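Side-chain contacts in CcbJ (PDB 4HGZ), which probably transfers a methyl group from S-adenosyl-L-methionine to a nitrogen atom of its substrate, as an N-methyltransferase of Streptomyces caelestis: residues Asp151-Ala156 with Ala243-Val248; Arg229-Tyr232 with Leu238-Asn241. All coordinates share one frame; numbering follows the deposited sequence.

Contact 1: residues Asp151-Ala156 with Ala243-Val248; sequences DCMRQA and AGLELV
Arg154, in the middle of a helical turn, comes closest to Ala243, with their CA atoms 4.6 Å apart. Residues 151-156 belong to helix 146-159, whereas 243-248 cover the exit from helix 233-242 and the start of strand 245-251. Gly244 ends helix 233-242 in a Schellman motif (phi 79°), and strand 245-251 starts directly after it, antiparallel to strand 265-272. Ala243 contributes the largest share of the contact, its methyl group set against the helix. It lies 3.7 Å from Met153 CB and also 3.7 Å from the backbone N of Arg154. Leu245 arrives from the strand beside it: CD1 packs 4.0 Å from Met153 CB and 3.9 Å from Met153 O, so one branch of the leucine covers the root of the methionine and its carbonyl. The side chain of Met153 makes its closest contacts here through CB; with CG anti to its carbonyl carbon (chi1 -54°), the thioether continues past the alanine toward helix 233-242. On the outer margin the aliphatic root of Arg154 flanks Ala243, CB to CB 4.1 Å, while its bent chain carries the guanidinium back to Asp151, where NH2 and OD1 form a salt bridge of 3.1 Å whose hydrogen bond is weak. Both Met153 and Leu245 also pack on Phe166 of strand 164-171. The join thus packs a helix flanking the Rossmann-like methyltransferase sheet against the entry to its edge strand through van der Waals contact, while the salt bridge of Arg154 and Asp151 lies within the helix and the carbonyl of Ala243 is taken by Arg157, one turn on from Arg154.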
ATOM      1  N   ASP C 151     -24.037 -22.391  17.836  1.00 34.80           N
ATOM      2  CA  ASP C 151     -25.410 -22.755  18.200  1.00 39.22           C
ATOM      3  C   ASP C 151     -26.292 -22.788  16.967  1.00 41.52           C
ATOM      4  O   ASP C 151     -27.068 -23.721  16.773  1.00 50.32           O
ATOM      5  CB  ASP C 151     -26.000 -21.776  19.210  1.00 36.19           C
ATOM      6  CG  ASP C 151     -25.363 -21.898  20.578  1.00 52.36           C
ATOM      7  OD1 ASP C 151     -24.563 -22.834  20.773  1.00 58.89           O
ATOM      8  OD2 ASP C 151     -25.666 -21.062  21.462  1.00 63.49           O
ATOM      9  N   CYS C 152     -26.176 -21.763  16.130  1.00 37.71           N
ATOM     10  CA  CYS C 152     -26.997 -21.695  14.943  1.00 36.27           C
ATOM     11  C   CYS C 152     -26.740 -22.906  14.042  1.00 42.66           C
ATOM     12  O   CYS C 152     -27.679 -23.584  13.597  1.00 40.90           O
ATOM     13  CB  CYS C 152     -26.736 -20.405  14.186  1.00 34.86           C
ATOM     14  SG  CYS C 152     -27.666 -20.281  12.652  1.00 48.32           S
ATOM     15  N   MET C 153     -25.469 -23.192  13.787  1.00 35.35           N
ATOM     16  CA  MET C 153     -25.132 -24.342  12.952  1.00 38.80           C
ATOM     17  C   MET C 153     -25.772 -25.592  13.529  1.00 42.73           C
ATOM     18  O   MET C 153     -26.291 -26.438  12.791  1.00 48.42           O
ATOM     19  CB  MET C 153     -23.610 -24.511  12.831  1.00 40.51           C
ATOM     20  CG  MET C 153     -22.894 -23.244  12.337  1.00 43.81           C
ATOM     21  SD  MET C 153     -21.111 -23.428  12.147  1.00 48.23           S
ATOM     22  CE  MET C 153     -21.072 -24.057  10.480  1.00 45.97           C
ATOM     23  N   ARG C 154     -25.761 -25.687  14.858  1.00 45.00           N
ATOM     24  CA  ARG C 154     -26.314 -26.848  15.540  1.00 40.94           C
ATOM     25  C   ARG C 154     -27.833 -26.977  15.385  1.00 41.93           C
ATOM     26  O   ARG C 154     -28.330 -28.061  15.094  1.00 49.38           O
ATOM     27  CB  ARG C 154     -25.894 -26.875  17.005  1.00 36.10           C
ATOM     28  CG  ARG C 154     -26.434 -28.072  17.783  1.00 55.82           C
ATOM     29  CD  ARG C 154     -25.556 -28.370  18.999  1.00 65.16           C
ATOM     30  NE  ARG C 154     -25.187 -27.152  19.724  1.00 79.23           N
ATOM     31  CZ  ARG C 154     -23.982 -26.920  20.241  1.00 77.51           C
ATOM     32  NH1 ARG C 154     -23.003 -27.814  20.110  1.00 52.39           N
ATOM     33  NH2 ARG C 154     -23.747 -25.781  20.881  1.00 76.96           N
ATOM     34  N   GLN C 155     -28.573 -25.886  15.551  1.00 42.25           N
ATOM     35  CA  GLN C 155     -30.019 -25.945  15.324  1.00 43.43           C
ATOM     36  C   GLN C 155     -30.311 -26.387  13.906  1.00 46.65           C
ATOM     37  O   GLN C 155     -31.270 -27.116  13.653  1.00 54.93           O
ATOM     38  CB  GLN C 155     -30.674 -24.591  15.524  1.00 45.68           C
ATOM     39  CG  GLN C 155     -30.513 -23.975  16.884  1.00 48.27           C
ATOM     40  CD  GLN C 155     -31.181 -22.623  16.938  1.00 72.69           C
ATOM     41  OE1 GLN C 155     -30.572 -21.627  17.326  1.00 76.06           O
ATOM     42  NE2 GLN C 155     -32.436 -22.573  16.513  1.00 61.26           N
ATOM     43  N   ALA C 156     -29.482 -25.927  12.973  1.00 45.66           N
ATOM     44  CA  ALA C 156     -29.674 -26.267  11.575  1.00 44.54           C
ATOM     45  C   ALA C 156     -29.405 -27.743  11.367  1.00 45.63           C
ATOM     46  O   ALA C 156     -30.106 -28.403  10.602  1.00 50.71           O
ATOM     47  CB  ALA C 156     -28.777 -25.431  10.687  1.00 41.98           C
ATOM     48  N   ALA C 243     -20.478 -28.263  16.162  1.00 44.66           N
ATOM     49  CA  ALA C 243     -21.927 -28.328  15.925  1.00 42.06           C
ATOM     50  C   ALA C 243     -22.424 -29.675  15.391  1.00 43.61           C
ATOM     51  O   ALA C 243     -23.605 -29.821  15.092  1.00 49.17           O
ATOM     52  CB  ALA C 243     -22.355 -27.210  14.975  1.00 28.94           C
ATOM     53  N   GLY C 244     -21.528 -30.650  15.262  1.00 46.87           N
ATOM     54  CA  GLY C 244     -21.888 -31.962  14.703  1.00 46.75           C
ATOM     55  C   GLY C 244     -21.983 -32.025  13.177  1.00 54.20           C
ATOM     56  O   GLY C 244     -22.644 -32.905  12.632  1.00 58.08           O
ATOM     57  N   LEU C 245     -21.320 -31.100  12.486  1.00 47.53           N
ATOM     58  CA  LEU C 245     -21.359 -31.050  11.026  1.00 46.82           C
ATOM     59  C   LEU C 245     -19.976 -31.311  10.450  1.00 48.75           C
ATOM     60  O   LEU C 245     -18.977 -31.044  11.110  1.00 52.16           O
ATOM     61  CB  LEU C 245     -21.833 -29.675  10.551  1.00 37.81           C
ATOM     62  CG  LEU C 245     -23.292 -29.286  10.751  1.00 47.82           C
ATOM     63  CD1 LEU C 245     -23.477 -27.791  10.472  1.00 30.43           C
ATOM     64  CD2 LEU C 245     -24.182 -30.133   9.862  1.00 36.90           C
ATOM     65  N   GLU C 246     -19.919 -31.816   9.218  1.00 49.60           N
ATOM     66  CA  GLU C 246     -18.639 -32.001   8.513  1.00 55.65           C
ATOM     67  C   GLU C 246     -18.696 -31.453   7.084  1.00 52.09           C
ATOM     68  O   GLU C 246     -19.687 -31.637   6.376  1.00 62.28           O
ATOM     69  CB  GLU C 246     -18.187 -33.471   8.518  1.00 48.04           C
ATOM     70  CG  GLU C 246     -18.930 -34.368   7.525  1.00 85.62           C
ATOM     71  CD  GLU C 246     -18.667 -35.857   7.740  1.00107.15           C
ATOM     72  OE1 GLU C 246     -17.769 -36.202   8.542  1.00 94.44           O
ATOM     73  OE2 GLU C 246     -19.363 -36.683   7.105  1.00 94.15           O
ATOM     74  N   LEU C 247     -17.628 -30.776   6.672  1.00 53.25           N
ATOM     75  CA  LEU C 247     -17.558 -30.143   5.359  1.00 48.15           C
ATOM     76  C   LEU C 247     -17.546 -31.178   4.248  1.00 51.09           C
ATOM     77  O   LEU C 247     -16.769 -32.134   4.299  1.00 51.68           O
ATOM     78  CB  LEU C 247     -16.293 -29.302   5.266  1.00 45.06           C
ATOM     79  CG  LEU C 247     -16.065 -28.481   4.002  1.00 46.95           C
ATOM     80  CD1 LEU C 247     -17.085 -27.358   3.911  1.00 34.32           C
ATOM     81  CD2 LEU C 247     -14.644 -27.932   4.007  1.00 36.43           C
ATOM     82  N   VAL C 248     -18.398 -30.992   3.242  1.00 47.66           N
ATOM     83  CA  VAL C 248     -18.368 -31.882   2.085  1.00 52.83           C
ATOM     84  C   VAL C 248     -17.888 -31.185   0.818  1.00 53.56           C
ATOM     85  O   VAL C 248     -17.360 -31.836  -0.075  1.00 57.37           O
ATOM     86  CB  VAL C 248     -19.716 -32.578   1.825  1.00 50.93           C
ATOM     87  CG1 VAL C 248     -19.991 -33.579   2.917  1.00 64.88           C
ATOM     88  CG2 VAL C 248     -20.843 -31.562   1.741  1.00 60.58           C
TER

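Contact 2: residues Arg229-Tyr232 with Leu238-Asn241; sequences RYAY and LMAN
Met239 reaches from its helix toward Ala231 and Arg229, and its side chain carries this contact by itself on the helical side. Its CB leaves the backbone in the direction of the 229-232 segment. CG stands anti to the carbonyl carbon (chi1 -67°), and with chi2 extended at 160° the chain is carried well out from the helix, across much of the 9.3 Å between the CA atoms of Ala231 and Met239, the nearest pair. SD bridges the rest of that gap. It touches the methyl CB of Ala231 at 4.1 Å, an apolar contact, and lies equally 4.1 Å from NH2 of Arg229, approaching the guanidinium obliquely. At the tip, chi3 (59°) bends the chain at the sulfur, and CE comes 4.2 Å from NH2 of Arg229; Gln149 and Ile150 of helix 146-159 also pack on this methionine. The contact lies within a strand-loop-helix connection: strand 221-229, an edge of the four-stranded antiparallel sheet, ends at Arg229, the linker passes Ala231, and Tyr232 takes the N-cap position of helix 233-242, so that Met239 folds back from the helix onto the linker leading into it. Arg229 and Met239 run past each other in opposite directions. The guanidinium owes its chief polar grip to Glu235 on the first turn of the helix, whose OE2 forms a salt bridge with NH2; the other carboxylate oxygen, OE1, accepts the backbone N of Tyr232. Across the subunit boundary, Leu238 of a neighbouring subunit packs on Met239, Ala234 of that subunit lies on Arg229, and the two copies of Tyr232 stack ring on ring.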
ATOM      1  N   ARG C 229     -19.825 -10.588  12.419  1.00 33.99           N
ATOM      2  CA  ARG C 229     -18.643 -11.234  12.955  1.00 43.63           C
ATOM      3  C   ARG C 229     -18.308 -12.335  11.992  1.00 37.97           C
ATOM      4  O   ARG C 229     -19.099 -13.263  11.827  1.00 44.19           O
ATOM      5  CB  ARG C 229     -18.823 -11.843  14.362  1.00 31.76           C
ATOM      6  CG  ARG C 229     -17.443 -12.133  14.945  1.00 55.25           C
ATOM      7  CD  ARG C 229     -17.323 -13.384  15.789  1.00 26.83           C
ATOM      8  NE  ARG C 229     -17.299 -14.638  15.043  1.00 49.48           N
ATOM      9  CZ  ARG C 229     -16.324 -15.541  15.120  1.00 42.90           C
ATOM     10  NH1 ARG C 229     -15.260 -15.328  15.886  1.00 30.44           N
ATOM     11  NH2 ARG C 229     -16.414 -16.664  14.426  1.00 46.66           N
ATOM     12  N   TYR C 230     -17.144 -12.247  11.352  1.00 34.19           N
ATOM     13  CA  TYR C 230     -16.797 -13.256  10.353  1.00 40.04           C
ATOM     14  C   TYR C 230     -15.957 -14.367  10.956  1.00 44.56           C
ATOM     15  O   TYR C 230     -15.421 -14.232  12.056  1.00 39.39           O
ATOM     16  CB  TYR C 230     -16.079 -12.631   9.155  1.00 38.87           C
ATOM     17  CG  TYR C 230     -14.834 -11.861   9.511  1.00 32.23           C
ATOM     18  CD1 TYR C 230     -13.627 -12.512   9.720  1.00 28.25           C
ATOM     19  CD2 TYR C 230     -14.863 -10.484   9.637  1.00 28.21           C
ATOM     20  CE1 TYR C 230     -12.483 -11.808  10.051  1.00 24.75           C
ATOM     21  CE2 TYR C 230     -13.719  -9.770   9.971  1.00 34.20           C
ATOM     22  CZ  TYR C 230     -12.538 -10.442  10.176  1.00 29.29           C
ATOM     23  OH  TYR C 230     -11.410  -9.738  10.494  1.00 35.17           O
ATOM     24  N   ALA C 231     -15.859 -15.478  10.240  1.00 40.41           N
ATOM     25  CA  ALA C 231     -14.970 -16.548  10.652  1.00 33.09           C
ATOM     26  C   ALA C 231     -14.037 -16.884   9.503  1.00 33.97           C
ATOM     27  O   ALA C 231     -14.390 -16.729   8.332  1.00 42.27           O
ATOM     28  CB  ALA C 231     -15.757 -17.760  11.037  1.00 26.92           C
ATOM     29  N   TYR C 232     -12.843 -17.347   9.831  1.00 32.99           N
ATOM     30  CA  TYR C 232     -11.979 -17.864   8.808  1.00 37.33           C
ATOM     31  C   TYR C 232     -12.422 -19.283   8.488  1.00 39.08           C
ATOM     32  O   TYR C 232     -12.927 -19.987   9.362  1.00 44.58           O
ATOM     33  CB  TYR C 232     -10.552 -17.854   9.291  1.00 32.86           C
ATOM     34  CG  TYR C 232      -9.921 -16.490   9.298  1.00 36.80           C
ATOM     35  CD1 TYR C 232      -9.228 -16.018   8.187  1.00 35.62           C
ATOM     36  CD2 TYR C 232      -9.989 -15.683  10.417  1.00 32.60           C
ATOM     37  CE1 TYR C 232      -8.633 -14.784   8.195  1.00 31.70           C
ATOM     38  CE2 TYR C 232      -9.390 -14.451  10.436  1.00 36.33           C
ATOM     39  CZ  TYR C 232      -8.714 -14.013   9.328  1.00 41.89           C
ATOM     40  OH  TYR C 232      -8.128 -12.790   9.348  1.00 36.88           O
ATOM     41  N   LEU C 238     -14.137 -25.858  12.027  1.00 34.81           N
ATOM     42  CA  LEU C 238     -14.017 -26.432  13.358  1.00 38.45           C
ATOM     43  C   LEU C 238     -15.317 -26.178  14.130  1.00 40.13           C
ATOM     44  O   LEU C 238     -15.808 -27.045  14.858  1.00 41.68           O
ATOM     45  CB  LEU C 238     -12.802 -25.854  14.087  1.00 31.45           C
ATOM     46  CG  LEU C 238     -12.554 -26.425  15.478  1.00 47.76           C
ATOM     47  CD1 LEU C 238     -12.511 -27.940  15.395  1.00 34.58           C
ATOM     48  CD2 LEU C 238     -11.282 -25.863  16.086  1.00 39.23           C
ATOM     49  N   MET C 239     -15.883 -24.993  13.943  1.00 35.06           N
ATOM     50  CA  MET C 239     -17.178 -24.676  14.509  1.00 40.65           C
ATOM     51  C   MET C 239     -18.199 -25.707  14.042  1.00 47.20           C
ATOM     52  O   MET C 239     -18.939 -26.276  14.850  1.00 48.13           O
ATOM     53  CB  MET C 239     -17.603 -23.277  14.093  1.00 33.94           C
ATOM     54  CG  MET C 239     -16.735 -22.206  14.679  1.00 38.85           C
ATOM     55  SD  MET C 239     -16.820 -20.645  13.786  1.00 45.16           S
ATOM     56  CE  MET C 239     -18.567 -20.257  13.912  1.00 26.96           C
ATOM     57  N   ALA C 240     -18.223 -25.958  12.736  1.00 44.03           N
ATOM     58  CA  ALA C 240     -19.119 -26.960  12.182  1.00 40.51           C
ATOM     59  C   ALA C 240     -18.928 -28.314  12.874  1.00 44.78           C
ATOM     60  O   ALA C 240     -19.903 -28.971  13.240  1.00 41.44           O
ATOM     61  CB  ALA C 240     -18.908 -27.089  10.688  1.00 35.10           C
ATOM     62  N   ASN C 241     -17.681 -28.741  13.051  1.00 38.74           N
ATOM     63  CA  ASN C 241     -17.452 -30.006  13.744  1.00 46.77           C
ATOM     64  C   ASN C 241     -18.090 -29.969  15.127  1.00 47.76           C
ATOM     65  O   ASN C 241     -18.870 -30.847  15.482  1.00 49.07           O
ATOM     66  CB  ASN C 241     -15.962 -30.359  13.841  1.00 39.36           C
ATOM     67  CG  ASN C 241     -15.302 -30.497  12.478  1.00 55.25           C
ATOM     68  OD1 ASN C 241     -15.984 -30.530  11.450  1.00 49.31           O
ATOM     69  ND2 ASN C 241     -13.963 -30.575  12.462  1.00 43.40           N
TER

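From the N terminus, the chain runs through the first four parallel strands of the main sheet to helix 146-159, the first side of contact 1. It then passes strand 164-171 and the four-stranded antiparallel sheet before reaching 229-232. Contact 2 closes a short loop there with 238-241, and contact 1 closes the far longer one around it when 243-248 returns to helix 146-159. With centres about 10 Å apart, they meet through a probable hydrogen bond from Leu245 N to Ala240 O and through Met153 packing on Met239 and Ala240, tying helix 233-242 to helix 146-159 and strand 245-251; contact 2 in turn sets that helix against the end of strand 221-229.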